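Local coordinates for protein lipase (Penicillium expansum, PDB 3G7N) that hydrolyses acylglycerol lipids such as triacylglycerols, releasing free fatty acids, as a secreted alkaline lipase of the alpha/beta-hydrolase fold, at residues 125-136 / 152-162; 138-147 / 169-180. All blocks are in the same frame, centred on the assembly; numbering follows the deposited sequence. Where two conformers were deposited one is given.

Interaction 1: residues 125-136 / 152-162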
ATOM      1  N   THR A 125     -14.778  -0.360  -9.499  1.00 10.24           N
ATOM      2  CA  THR A 125     -14.304   0.368  -8.315  1.00 11.23           C
ATOM      3  C   THR A 125     -12.765   0.438  -8.357  1.00 10.25           C
ATOM      4  O   THR A 125     -12.142  -0.101  -9.293  1.00 10.04           O
ATOM      5  CB  THR A 125     -14.774  -0.334  -7.025  1.00  9.52           C
ATOM      6  OG1 THR A 125     -14.251  -1.663  -6.980  1.00 11.23           O
ATOM      7  CG2 THR A 125     -16.327  -0.390  -6.986  1.00 10.61           C
ATOM      8  N   LEU A 126     -12.167   1.115  -7.379  1.00  9.25           N
ATOM      9  CA  LEU A 126     -10.713   1.362  -7.375  1.00  8.37           C
ATOM     10  C   LEU A 126     -10.034   0.533  -6.300  1.00  8.53           C
ATOM     11  O   LEU A 126     -10.566   0.328  -5.199  1.00  8.97           O
ATOM     12  CB  LEU A 126     -10.426   2.844  -7.133  1.00 10.13           C
ATOM     13  CG  LEU A 126     -11.103   3.811  -8.104  1.00  9.51           C
ATOM     14  CD1 LEU A 126     -10.681   5.239  -7.777  1.00 11.17           C
ATOM     15  CD2 LEU A 126     -10.754   3.468  -9.556  1.00 11.97           C
ATOM     16  N   GLU A 127      -8.793   0.151  -6.581  1.00  7.65           N
ATOM     17  CA  GLU A 127      -7.956  -0.452  -5.557  1.00  8.50           C
ATOM     18  C   GLU A 127      -6.508  -0.049  -5.745  1.00  7.74           C
ATOM     19  O   GLU A 127      -6.050   0.218  -6.862  1.00  9.14           O
ATOM     20  CB  GLU A 127      -8.104  -1.967  -5.547  1.00  9.83           C
ATOM     21  CG  GLU A 127      -7.600  -2.667  -6.763  1.00 10.82           C
ATOM     22  CD  GLU A 127      -7.758  -4.183  -6.669  1.00 12.75           C
ATOM     23  OE1 GLU A 127      -7.607  -4.735  -5.543  1.00 14.17           O
ATOM     24  OE2 GLU A 127      -7.913  -4.840  -7.716  1.00 13.94           O
ATOM     25  N   ALA A 128      -5.785   0.006  -4.630  1.00  8.65           N
ATOM     26  CA  ALA A 128      -4.341   0.284  -4.643  1.00  8.14           C
ATOM     27  C   ALA A 128      -3.679  -0.701  -3.709  1.00  7.06           C
ATOM     28  O   ALA A 128      -4.249  -1.067  -2.680  1.00  8.20           O
ATOM     29  CB  ALA A 128      -4.088   1.694  -4.164  1.00  8.19           C
ATOM     30  N   VAL A 129      -2.477  -1.150  -4.071  1.00  7.05           N
ATOM     31  CA  VAL A 129      -1.807  -2.190  -3.284  1.00  6.28           C
ATOM     32  C   VAL A 129      -0.309  -2.107  -3.500  1.00  5.64           C
ATOM     33  O   VAL A 129       0.160  -1.736  -4.587  1.00  6.37           O
ATOM     34  CB  VAL A 129      -2.337  -3.588  -3.704  1.00  8.72           C
ATOM     35  CG1 VAL A 129      -2.167  -3.826  -5.179  1.00 15.25           C
ATOM     36  CG2 VAL A 129      -1.697  -4.686  -2.918  1.00 14.33           C
ATOM     37  N   GLY A 130       0.428  -2.545  -2.478  1.00  5.54           N
ATOM     38  CA  GLY A 130       1.863  -2.695  -2.618  1.00  6.88           C
ATOM     39  C   GLY A 130       2.479  -3.108  -1.310  1.00  5.99           C
ATOM     40  O   GLY A 130       1.863  -3.024  -0.262  1.00  6.56           O
ATOM     41  N   HIS A 131       3.733  -3.540  -1.394  1.00  6.69           N
ATOM     42  CA  HIS A 131       4.464  -4.083  -0.241  1.00  5.50           C
ATOM     43  C   HIS A 131       5.708  -3.228   0.082  1.00  5.51           C
ATOM     44  O   HIS A 131       6.406  -2.755  -0.804  1.00  6.24           O
ATOM     45  CB  HIS A 131       4.877  -5.520  -0.559  1.00  8.17           C
ATOM     46  CG  HIS A 131       5.851  -6.109   0.427  1.00  8.11           C
ATOM     47  ND1 HIS A 131       7.211  -6.087   0.213  1.00  9.65           N
ATOM     48  CD2 HIS A 131       5.650  -6.845   1.542  1.00  8.90           C
ATOM     49  CE1 HIS A 131       7.811  -6.732   1.200  1.00  8.04           C
ATOM     50  NE2 HIS A 131       6.892  -7.203   2.013  1.00  9.43           N
ATOM     51  N   SER A 132       5.974  -3.073   1.387  1.00  6.83           N
ATOM     52  CA  SER A 132       7.174  -2.390   1.887  1.00  7.59           C
ATOM     53  C   SER A 132       7.129  -0.908   1.464  1.00  7.30           C
ATOM     54  O   SER A 132       6.147  -0.231   1.784  1.00  7.71           O
ATOM     55  CB  SER A 132       8.438  -3.142   1.469  1.00  8.31           C
ATOM     56  OG  SER A 132       9.570  -2.571   2.128  1.00  8.80           O
ATOM     57  N   LEU A 133       8.139  -0.393   0.773  1.00  7.66           N
ATOM     58  CA  LEU A 133       8.027   0.956   0.223  1.00  8.43           C
ATOM     59  C   LEU A 133       6.799   1.068  -0.677  1.00  7.63           C
ATOM     60  O   LEU A 133       6.171   2.123  -0.740  1.00  8.26           O
ATOM     61  CB  LEU A 133       9.292   1.342  -0.555  1.00 10.10           C
ATOM     62  CG  LEU A 133       9.243   2.702  -1.292  1.00 12.55           C
ATOM     63  CD1 LEU A 133       9.068   3.892  -0.350  1.00 17.34           C
ATOM     64  CD2 LEU A 133      10.471   2.912  -2.198  1.00 18.53           C
ATOM     65  N   GLY A 134       6.482  -0.008  -1.407  1.00  7.30           N
ATOM     66  CA  GLY A 134       5.247  -0.051  -2.184  1.00  7.34           C
ATOM     67  C   GLY A 134       3.994   0.115  -1.337  1.00  6.47           C
ATOM     68  O   GLY A 134       2.982   0.654  -1.809  1.00  7.45           O
ATOM     69  N   GLY A 135       4.030  -0.376  -0.109  1.00  6.72           N
ATOM     70  CA  GLY A 135       2.947  -0.148   0.854  1.00  7.07           C
ATOM     71  C   GLY A 135       2.893   1.272   1.385  1.00  6.83           C
ATOM     72  O   GLY A 135       1.826   1.878   1.457  1.00  7.36           O
ATOM     73  N   ALA A 136       4.065   1.854   1.631  1.00  6.90           N
ATOM     74  CA  ALA A 136       4.117   3.265   2.018  1.00  6.58           C
ATOM     75  C   ALA A 136       3.570   4.113   0.870  1.00  7.41           C
ATOM     76  O   ALA A 136       2.808   5.077   1.092  1.00  7.26           O
ATOM     77  CB  ALA A 136       5.550   3.674   2.388  1.00  8.44           C
ATOM     78  N   LYS A 152     -16.011   7.168  -6.528  1.00 14.13           N
ATOM     79  CA  LYS A 152     -15.684   5.748  -6.717  1.00 13.50           C
ATOM     80  C   LYS A 152     -15.436   5.083  -5.375  1.00 11.02           C
ATOM     81  O   LYS A 152     -14.703   5.631  -4.536  1.00 14.20           O
ATOM     82  CB  LYS A 152     -14.432   5.603  -7.581  1.00 13.89           C
ATOM     83  CG  LYS A 152     -14.584   6.149  -8.988  1.00 12.79           C
ATOM     84  CD  LYS A 152     -15.617   5.379  -9.811  1.00 14.61           C
ATOM     85  CE  LYS A 152     -15.944   6.147 -11.095  1.00 14.09           C
ATOM     86  NZ  LYS A 152     -16.796   5.324 -11.988  1.00 13.73           N
ATOM     87  N   SER A 153     -15.989   3.898  -5.181  0.50 11.69           N
ATOM     88  CA  SER A 153     -15.579   3.053  -4.074  0.50 12.65           C
ATOM     89  C   SER A 153     -14.092   2.735  -4.199  0.50 10.71           C
ATOM     90  O   SER A 153     -13.531   2.798  -5.297  0.50  7.96           O
ATOM     91  CB  SER A 153     -16.386   1.760  -4.083  0.50 13.96           C
ATOM     92  OG  SER A 153     -16.263   1.075  -2.852  0.50 15.12           O
ATOM     93  N   LEU A 154     -13.428   2.589  -3.053  1.00  9.94           N
ATOM     94  CA  LEU A 154     -11.962   2.491  -3.036  1.00  9.24           C
ATOM     95  C   LEU A 154     -11.557   1.607  -1.862  1.00  9.53           C
ATOM     96  O   LEU A 154     -12.020   1.801  -0.722  1.00 10.30           O
ATOM     97  CB  LEU A 154     -11.348   3.877  -2.864  1.00 10.32           C
ATOM     98  CG  LEU A 154      -9.850   3.942  -2.524  1.00 10.20           C
ATOM     99  CD1 LEU A 154      -9.012   3.361  -3.649  1.00 10.73           C
ATOM    100  CD2 LEU A 154      -9.467   5.363  -2.240  1.00 12.19           C
ATOM    101  N   VAL A 155     -10.687   0.641  -2.132  1.00  8.94           N
ATOM    102  CA  VAL A 155     -10.011  -0.138  -1.088  1.00 10.08           C
ATOM    103  C   VAL A 155      -8.530  -0.205  -1.400  1.00 11.07           C
ATOM    104  O   VAL A 155      -8.131  -0.481  -2.546  1.00 12.40           O
ATOM    105  CB  VAL A 155     -10.569  -1.561  -1.015  1.00 11.74           C
ATOM    106  CG1 VAL A 155      -9.862  -2.352   0.111  1.00 15.27           C
ATOM    107  CG2 VAL A 155     -12.090  -1.538  -0.786  1.00 17.40           C
ATOM    108  N   SER A 156      -7.725   0.122  -0.404  1.00  9.59           N
ATOM    109  CA  SER A 156      -6.279   0.108  -0.577  1.00  9.09           C
ATOM    110  C   SER A 156      -5.670  -0.842   0.447  1.00  8.61           C
ATOM    111  O   SER A 156      -6.060  -0.821   1.636  1.00 11.31           O
ATOM    112  CB  SER A 156      -5.711   1.515  -0.383  1.00  9.48           C
ATOM    113  OG  SER A 156      -6.270   2.430  -1.343  1.00 10.02           O
ATOM    114  N   ASN A 157      -4.688  -1.632   0.013  1.00  7.74           N
ATOM    115  CA  ASN A 157      -4.014  -2.608   0.884  1.00  7.86           C
ATOM    116  C   ASN A 157      -2.517  -2.366   0.885  1.00  7.11           C
ATOM    117  O   ASN A 157      -1.842  -2.678  -0.100  1.00  7.77           O
ATOM    118  CB  ASN A 157      -4.305  -4.028   0.399  1.00 10.22           C
ATOM    119  CG  ASN A 157      -5.772  -4.395   0.527  1.00 11.53           C
ATOM    120  OD1 ASN A 157      -6.327  -4.378   1.620  1.00 13.23           O
ATOM    121  ND2 ASN A 157      -6.404  -4.727  -0.599  1.00 14.00           N
ATOM    122  N   ALA A 158      -2.042  -1.706   1.940  1.00  6.69           N
ATOM    123  CA  ALA A 158      -0.603  -1.484   2.120  1.00  7.85           C
ATOM    124  C   ALA A 158      -0.040  -2.627   2.952  1.00  7.23           C
ATOM    125  O   ALA A 158      -0.503  -2.855   4.079  1.00  7.75           O
ATOM    126  CB  ALA A 158      -0.352  -0.158   2.833  1.00  9.26           C
ATOM    127  N   LEU A 159       0.926  -3.360   2.403  1.00  6.20           N
ATOM    128  CA  LEU A 159       1.490  -4.511   3.101  1.00  6.97           C
ATOM    129  C   LEU A 159       2.853  -4.175   3.692  1.00  6.10           C
ATOM    130  O   LEU A 159       3.724  -3.599   3.020  1.00  7.31           O
ATOM    131  CB  LEU A 159       1.621  -5.699   2.154  1.00  7.48           C
ATOM    132  CG  LEU A 159       0.309  -6.067   1.436  1.00  7.47           C
ATOM    133  CD1 LEU A 159       0.557  -7.241   0.493  1.00 10.05           C
ATOM    134  CD2 LEU A 159      -0.825  -6.396   2.408  1.00  9.55           C
ATOM    135  N   ASN A 160       3.026  -4.520   4.960  1.00  6.95           N
ATOM    136  CA  ASN A 160       4.338  -4.438   5.613  1.00  7.45           C
ATOM    137  C   ASN A 160       4.927  -3.022   5.534  1.00  6.31           C
ATOM    138  O   ASN A 160       6.126  -2.853   5.295  1.00  7.90           O
ATOM    139  CB  ASN A 160       5.337  -5.479   5.044  1.00  8.83           C
ATOM    140  CG  ASN A 160       4.838  -6.922   5.170  1.00 10.46           C
ATOM    141  OD1 ASN A 160       3.630  -7.180   5.103  1.00 19.06           O
ATOM    142  ND2 ASN A 160       5.752  -7.873   5.302  1.00 10.08           N
ATOM    143  N   ALA A 161       4.090  -2.015   5.776  1.00  6.27           N
ATOM    144  CA  ALA A 161       4.448  -0.616   5.548  1.00  6.65           C
ATOM    145  C   ALA A 161       4.850   0.115   6.806  1.00  6.71           C
ATOM    146  O   ALA A 161       4.248  -0.052   7.857  1.00  7.48           O
ATOM    147  CB  ALA A 161       3.311   0.127   4.878  1.00  8.20           C
ATOM    148  N   PHE A 162       5.820   1.011   6.658  1.00  7.10           N
ATOM    149  CA  PHE A 162       6.137   1.992   7.687  1.00  7.66           C
ATOM    150  C   PHE A 162       5.187   3.196   7.584  1.00  8.50           C
ATOM    151  O   PHE A 162       4.621   3.452   6.521  1.00  8.44           O
ATOM    152  CB  PHE A 162       7.606   2.430   7.565  1.00  8.03           C
ATOM    153  CG  PHE A 162       8.005   2.871   6.188  1.00  7.89           C
ATOM    154  CD1 PHE A 162       7.892   4.204   5.818  1.00  9.18           C
ATOM    155  CD2 PHE A 162       8.518   1.975   5.270  1.00  9.33           C
ATOM    156  CE1 PHE A 162       8.327   4.635   4.569  1.00  9.71           C
ATOM    157  CE2 PHE A 162       8.932   2.400   4.010  1.00 10.04           C
ATOM    158  CZ  PHE A 162       8.896   3.747   3.685  1.00  9.69           C
TER
HETATM  159  O   HOH W   1      -5.608  -5.667  -3.468  1.00 21.65           O
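Neighbouring parallel strands 125-131 and 154-159 of the central sheet are joined by seven backbone hydrogen bonds, the first from Leu126 N to Ser153 O and the last from Ser132 N to Leu159 O, with the strand axes 4.6 Å apart at their closest and 2° from parallel. On one face, Leu154 CG stands anti to the backbone N (chi1 167°), which brings CD1 to 3.8 Å from Leu126 CB. On the other, a water donates to Glu127 OE1 and accepts from Asn157 ND2; Glu127 OE2 forms a salt bridge with Arg13 and a hydrogen bond with Thr57, and Asn157 OD1 bonds Asn181 ND2. Helix 133-148 links the strands as a beta-alpha-beta crossover, entered through the nucleophile elbow, where the catalytic nucleophile Ser132 has a strained, positive phi and bonds NE2 of charge-relay His241 through OG. Lacking a side chain, Gly135 lets the helix start lie against the strand, its O 3.3 Å from Ala158 CB. Ala136 CB sits over one face of the Phe162 ring, 3.9 Å from the centroid. The Asn160 amide, bonded to Ala243 O, touches the His131 ring edge, ND2 3.5 Å from NE2 and planes 52° apart, while His131 bonds Tyr22 OH through ND1 and His241 O through NE2.

Interaction 2: residues 138-147 / 169-180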
ATOM      1  N   THR A 138       1.391   3.136  -1.323  1.00  6.61           N
ATOM      2  CA  THR A 138      -0.039   2.874  -1.359  1.00  7.57           C
ATOM      3  C   THR A 138      -0.773   3.715  -0.315  1.00  6.30           C
ATOM      4  O   THR A 138      -1.928   4.135  -0.552  1.00  7.15           O
ATOM      5  CB  THR A 138      -0.285   1.378  -1.114  1.00  7.40           C
ATOM      6  OG1 THR A 138       0.211   0.639  -2.226  1.00  8.45           O
ATOM      7  CG2 THR A 138      -1.761   1.040  -0.945  1.00  7.49           C
ATOM      8  N   SER A 139      -0.125   4.043   0.801  1.00  7.40           N
ATOM      9  CA  SER A 139      -0.771   4.877   1.808  1.00  7.09           C
ATOM     10  C   SER A 139      -0.982   6.307   1.340  1.00  8.38           C
ATOM     11  O   SER A 139      -1.932   6.968   1.793  1.00  9.62           O
ATOM     12  CB  SER A 139      -0.038   4.801   3.159  1.00  9.14           C
ATOM     13  OG  SER A 139       1.141   5.576   3.183  1.00  9.79           O
ATOM     14  N   ILE A 140      -0.154   6.790   0.422  1.00  7.30           N
ATOM     15  CA  ILE A 140      -0.428   8.060  -0.231  1.00  9.17           C
ATOM     16  C   ILE A 140      -1.329   7.890  -1.442  1.00  7.68           C
ATOM     17  O   ILE A 140      -2.230   8.717  -1.655  1.00  9.48           O
ATOM     18  CB  ILE A 140       0.872   8.866  -0.540  1.00 12.99           C
ATOM     19  CG1 ILE A 140       0.522  10.217  -1.184  1.00 13.57           C
ATOM     20  CG2 ILE A 140       1.878   8.061  -1.333  1.00 13.74           C
ATOM     21  CD1 ILE A 140      -0.290  11.146  -0.276  1.00 23.86           C
ATOM     22  N   ALA A 141      -1.154   6.807  -2.212  1.00  7.90           N
ATOM     23  CA  ALA A 141      -2.075   6.519  -3.320  1.00  8.00           C
ATOM     24  C   ALA A 141      -3.534   6.506  -2.897  1.00  7.17           C
ATOM     25  O   ALA A 141      -4.407   7.005  -3.620  1.00  8.69           O
ATOM     26  CB  ALA A 141      -1.722   5.189  -3.993  1.00  9.10           C
ATOM     27  N   HIS A 142      -3.811   5.971  -1.723  1.00  7.89           N
ATOM     28  CA  HIS A 142      -5.167   5.916  -1.202  1.00  9.08           C
ATOM     29  C   HIS A 142      -5.793   7.321  -1.156  1.00  9.64           C
ATOM     30  O   HIS A 142      -6.913   7.544  -1.623  1.00  9.97           O
ATOM     31  CB  HIS A 142      -5.162   5.296   0.199  1.00  8.98           C
ATOM     32  CG  HIS A 142      -6.521   5.183   0.806  1.00  8.35           C
ATOM     33  ND1 HIS A 142      -7.428   4.234   0.398  1.00 10.31           N
ATOM     34  CD2 HIS A 142      -7.138   5.930   1.757  1.00 10.08           C
ATOM     35  CE1 HIS A 142      -8.555   4.400   1.074  1.00  9.50           C
ATOM     36  NE2 HIS A 142      -8.391   5.393   1.931  1.00  9.78           N
ATOM     37  N   VAL A 143      -5.048   8.272  -0.608  1.00  8.86           N
ATOM     38  CA  VAL A 143      -5.516   9.653  -0.506  1.00  9.68           C
ATOM     39  C   VAL A 143      -5.562  10.336  -1.876  1.00 11.03           C
ATOM     40  O   VAL A 143      -6.533  11.018  -2.204  1.00 11.34           O
ATOM     41  CB  VAL A 143      -4.614  10.453   0.469  1.00 10.35           C
ATOM     42  CG1 VAL A 143      -4.931  11.939   0.427  1.00 13.74           C
ATOM     43  CG2 VAL A 143      -4.771   9.925   1.883  1.00 12.31           C
ATOM     44  N   ALA A 144      -4.590  10.073  -2.736  1.00  9.19           N
ATOM     45  CA  ALA A 144      -4.584  10.623  -4.086  1.00 10.41           C
ATOM     46  C   ALA A 144      -5.833  10.177  -4.840  1.00 10.77           C
ATOM     47  O   ALA A 144      -6.437  10.966  -5.578  1.00 11.62           O
ATOM     48  CB  ALA A 144      -3.329  10.170  -4.843  1.00 10.27           C
ATOM     49  N   LEU A 145      -6.145   8.893  -4.782  1.00  9.58           N
ATOM     50  CA  LEU A 145      -7.313   8.362  -5.481  1.00  9.93           C
ATOM     51  C   LEU A 145      -8.622   8.862  -4.871  1.00 10.85           C
ATOM     52  O   LEU A 145      -9.574   9.179  -5.599  1.00 11.66           O
ATOM     53  CB  LEU A 145      -7.260   6.823  -5.524  1.00  9.07           C
ATOM     54  CG  LEU A 145      -6.102   6.212  -6.312  1.00  9.62           C
ATOM     55  CD1 LEU A 145      -6.052   4.711  -6.036  1.00 11.91           C
ATOM     56  CD2 LEU A 145      -6.241   6.490  -7.821  1.00  9.94           C
ATOM     57  N   ALA A 146      -8.724   8.855  -3.547  1.00 10.07           N
ATOM     58  CA  ALA A 146      -9.952   9.318  -2.889  1.00 10.44           C
ATOM     59  C   ALA A 146     -10.250  10.757  -3.264  1.00 11.15           C
ATOM     60  O   ALA A 146     -11.423  11.110  -3.497  1.00 13.70           O
ATOM     61  CB  ALA A 146      -9.821   9.192  -1.374  1.00 11.89           C
ATOM     62  N   GLN A 147      -9.218  11.584  -3.324  1.00  9.62           N
ATOM     63  CA  GLN A 147      -9.396  13.012  -3.574  1.00 11.76           C
ATOM     64  C   GLN A 147      -9.681  13.279  -5.051  1.00 12.90           C
ATOM     65  O   GLN A 147     -10.492  14.166  -5.388  1.00 14.81           O
ATOM     66  CB  GLN A 147      -8.152  13.773  -3.139  1.00 11.64           C
ATOM     67  CG  GLN A 147      -7.992  13.859  -1.635  1.00 13.66           C
ATOM     68  CD  GLN A 147      -8.751  15.027  -1.053  1.00 12.87           C
ATOM     69  OE1 GLN A 147      -9.607  14.850  -0.181  1.00 16.47           O
ATOM     70  NE2 GLN A 147      -8.386  16.215  -1.465  1.00 12.90           N
ATOM     71  N   TRP A 169      -1.474  14.164   9.097  1.00 13.24           N
ATOM     72  CA  TRP A 169      -1.489  13.283   7.926  1.00 12.16           C
ATOM     73  C   TRP A 169      -2.377  12.074   8.174  1.00 10.49           C
ATOM     74  O   TRP A 169      -3.275  11.771   7.379  1.00 11.23           O
ATOM     75  CB  TRP A 169      -0.067  12.819   7.596  1.00 11.28           C
ATOM     76  CG  TRP A 169      -0.038  11.503   6.878  1.00 10.51           C
ATOM     77  CD1 TRP A 169       0.330  10.300   7.400  1.00 10.12           C
ATOM     78  CD2 TRP A 169      -0.520  11.248   5.555  1.00  9.05           C
ATOM     79  NE1 TRP A 169       0.136   9.306   6.468  1.00 10.92           N
ATOM     80  CE2 TRP A 169      -0.362   9.866   5.320  1.00  9.32           C
ATOM     81  CE3 TRP A 169      -1.033  12.056   4.538  1.00 11.83           C
ATOM     82  CZ2 TRP A 169      -0.770   9.262   4.123  1.00 11.20           C
ATOM     83  CZ3 TRP A 169      -1.469  11.451   3.368  1.00 11.04           C
ATOM     84  CH2 TRP A 169      -1.286  10.073   3.152  1.00 11.12           C
ATOM     85  N   ALA A 170      -2.185  11.412   9.312  1.00 10.22           N
ATOM     86  CA  ALA A 170      -2.955  10.216   9.594  1.00 11.85           C
ATOM     87  C   ALA A 170      -4.449  10.532   9.666  1.00 12.23           C
ATOM     88  O   ALA A 170      -5.300   9.770   9.196  1.00 12.56           O
ATOM     89  CB  ALA A 170      -2.461   9.541  10.868  1.00 12.15           C
ATOM     90  N   ASP A 171      -4.755  11.686  10.253  1.00 14.12           N
ATOM     91  CA  ASP A 171      -6.145  12.123  10.389  1.00 15.87           C
ATOM     92  C   ASP A 171      -6.762  12.401   9.025  1.00 12.83           C
ATOM     93  O   ASP A 171      -7.924  12.078   8.785  1.00 14.76           O
ATOM     94  CB  ASP A 171      -6.243  13.375  11.268  1.00 17.65           C
ATOM     95  CG  ASP A 171      -5.894  13.106  12.723  1.00 25.28           C
ATOM     96  OD1 ASP A 171      -5.954  11.936  13.150  1.00 20.96           O
ATOM     97  OD2 ASP A 171      -5.696  14.086  13.475  1.00 25.94           O
ATOM     98  N   PHE A 172      -5.971  12.994   8.144  1.00 12.00           N
ATOM     99  CA  PHE A 172      -6.410  13.238   6.781  1.00 12.90           C
ATOM    100  C   PHE A 172      -6.648  11.934   6.022  1.00 12.57           C
ATOM    101  O   PHE A 172      -7.649  11.785   5.321  1.00 13.27           O
ATOM    102  CB  PHE A 172      -5.422  14.130   6.042  1.00 14.18           C
ATOM    103  CG  PHE A 172      -5.908  14.595   4.708  1.00 13.56           C
ATOM    104  CD1 PHE A 172      -7.079  15.347   4.608  1.00 17.50           C
ATOM    105  CD2 PHE A 172      -5.196  14.316   3.556  1.00 17.21           C
ATOM    106  CE1 PHE A 172      -7.536  15.779   3.375  1.00 20.11           C
ATOM    107  CE2 PHE A 172      -5.653  14.750   2.321  1.00 17.62           C
ATOM    108  CZ  PHE A 172      -6.773  15.562   2.257  1.00 18.13           C
ATOM    109  N   GLY A 173      -5.767  10.951   6.221  1.00 11.23           N
ATOM    110  CA  GLY A 173      -5.993   9.645   5.610  1.00 11.60           C
ATOM    111  C   GLY A 173      -7.275   9.005   6.132  1.00 10.83           C
ATOM    112  O   GLY A 173      -8.090   8.508   5.353  1.00 11.36           O
ATOM    113  N   THR A 174      -7.484   9.070   7.448  1.00 12.25           N
ATOM    114  CA  THR A 174      -8.678   8.518   8.055  1.00 12.89           C
ATOM    115  C   THR A 174      -9.945   9.190   7.519  1.00 14.25           C
ATOM    116  O   THR A 174     -10.983   8.525   7.355  1.00 14.63           O
ATOM    117  CB  THR A 174      -8.621   8.679   9.579  1.00 12.59           C
ATOM    118  OG1 THR A 174      -7.471   7.976  10.076  1.00 14.45           O
ATOM    119  CG2 THR A 174      -9.866   8.099  10.244  1.00 15.08           C
ATOM    120  N   ALA A 175      -9.840  10.480   7.218  1.00 13.06           N
ATOM    121  CA  ALA A 175     -10.993  11.270   6.764  1.00 14.30           C
ATOM    122  C   ALA A 175     -11.485  10.859   5.376  1.00 15.65           C
ATOM    123  O   ALA A 175     -12.630  11.143   5.013  1.00 16.88           O
ATOM    124  CB  ALA A 175     -10.670  12.744   6.796  1.00 14.28           C
ATOM    125  N   GLN A 176     -10.614  10.277   4.552  1.00 13.09           N
ATOM    126  CA  GLN A 176     -11.022   9.909   3.203  1.00 13.42           C
ATOM    127  C   GLN A 176     -12.059   8.816   3.193  1.00 11.70           C
ATOM    128  O   GLN A 176     -12.012   7.855   3.958  1.00 12.51           O
ATOM    129  CB  GLN A 176      -9.829   9.488   2.348  1.00 13.28           C
ATOM    130  CG  GLN A 176      -8.735  10.502   2.336  1.00 12.96           C
ATOM    131  CD  GLN A 176      -9.260  11.889   2.034  1.00 13.34           C
ATOM    132  OE1 GLN A 176      -9.916  12.105   1.009  1.00 14.40           O
ATOM    133  NE2 GLN A 176      -9.040  12.824   2.960  1.00 14.81           N
ATOM    134  N   ALA A 177     -13.057   8.987   2.331  1.00 14.68           N
ATOM    135  CA  ALA A 177     -13.933   7.890   2.027  1.00 14.21           C
ATOM    136  C   ALA A 177     -13.065   6.805   1.396  1.00 16.51           C
ATOM    137  O   ALA A 177     -12.079   7.096   0.708  1.00 19.71           O
ATOM    138  CB  ALA A 177     -15.038   8.340   1.057  1.00 16.43           C
ATOM    139  N   GLY A 178     -13.486   5.566   1.551  1.00 16.79           N
ATOM    140  CA  GLY A 178     -12.660   4.446   1.107  1.00 14.85           C
ATOM    141  C   GLY A 178     -11.967   3.779   2.273  1.00 15.29           C
ATOM    142  O   GLY A 178     -11.839   4.368   3.347  1.00 20.74           O
ATOM    143  N   THR A 179     -11.612   2.518   2.085  1.00 10.94           N
ATOM    144  CA  THR A 179     -11.053   1.688   3.136  1.00 11.02           C
ATOM    145  C   THR A 179      -9.559   1.493   2.906  1.00 10.47           C
ATOM    146  O   THR A 179      -9.153   0.913   1.895  1.00 10.78           O
ATOM    147  CB  THR A 179     -11.750   0.325   3.180  1.00 11.81           C
ATOM    148  OG1 THR A 179     -13.162   0.533   3.353  1.00 15.55           O
ATOM    149  CG2 THR A 179     -11.232  -0.548   4.313  1.00 14.77           C
ATOM    150  N   PHE A 180      -8.762   1.942   3.869  1.00  9.31           N
ATOM    151  CA  PHE A 180      -7.312   1.711   3.873  1.00  9.05           C
ATOM    152  C   PHE A 180      -6.951   0.622   4.872  1.00  8.37           C
ATOM    153  O   PHE A 180      -7.219   0.764   6.087  1.00  9.81           O
ATOM    154  CB  PHE A 180      -6.559   3.005   4.178  1.00 10.25           C
ATOM    155  CG  PHE A 180      -5.061   2.833   4.219  1.00  8.91           C
ATOM    156  CD1 PHE A 180      -4.375   2.437   3.087  1.00 10.34           C
ATOM    157  CD2 PHE A 180      -4.339   3.102   5.372  1.00  8.80           C
ATOM    158  CE1 PHE A 180      -3.004   2.167   3.144  1.00 10.07           C
ATOM    159  CE2 PHE A 180      -2.951   2.943   5.398  1.00  9.46           C
ATOM    160  CZ  PHE A 180      -2.288   2.454   4.288  1.00  9.93           C
TER
HETATM  161  O   HOH W   2      -9.601   6.397   4.445  1.00 12.65           O
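With CG anti to the backbone N in both His142 (chi1 -179°) and Phe180 (chi1 179°), the two side chains cross so that Phe180 CB rests over the centre of the imidazole face, 3.8 Å from the ring centroid. The phenyl ring continues past the histidine toward the start of 138-147, where its CZ meets Ser139 CB at 3.4 Å. Gly178 C lies at the imidazole edge, in the ring plane. Both ring nitrogens of the buried His142 have polar partners: ND1 is bonded to Ser156 OG, and NE2 is 3.0 Å from a water that also contacts Gly173 O and Gln176 O, tying the histidine to the end of helix 167-175. Farther along, Val143 is gripped through its two branches, CG1 against Phe172 CE2 (3.5 Å) and CG2 against Trp169 CH2 (3.7 Å). The indole presents its edge to Ser139 O, which is bonded to Tyr204 OH, while Ile140 CD1 also packs on CH2. Ala146 CB meets Gln176 CB at 3.7 Å; the bent Gln176 chain folds back to give an NE2 bond to Phe172 O. The short helix segments cross at 51°, 9.8 Å apart, and the chain then turns through Gly178 into strand 179-185. Helix 133-148 packs against helix 167-175 and, through Ile140, Ala141 and Ala144, against Trp103 of helix 97-120, with Leu154 of strand 154-159 touching His142 and Ala146, and Tyr204 stacked on Phe180.

Interaction 1 lies at the centre of the chain and is largely buried, whereas interaction 2, its centre about 10 Å from that of interaction 1, runs from the sheet out to partly exposed residues. Both use helix 133-148: its first turn belongs to the nucleophile elbow of interaction 1, and its later turns carry the packing of 138-147 against 169-180. Each holds a bridging water, but a backbone hydrogen-bond ladder dominates the first, while packing of aromatic and aliphatic side chains makes the second. They meet at Ser156, whose N probably bonds Thr179 O, since strands 154-159 and 179-185 are neighbours in the sheet. Thr138 also packs against Gly130.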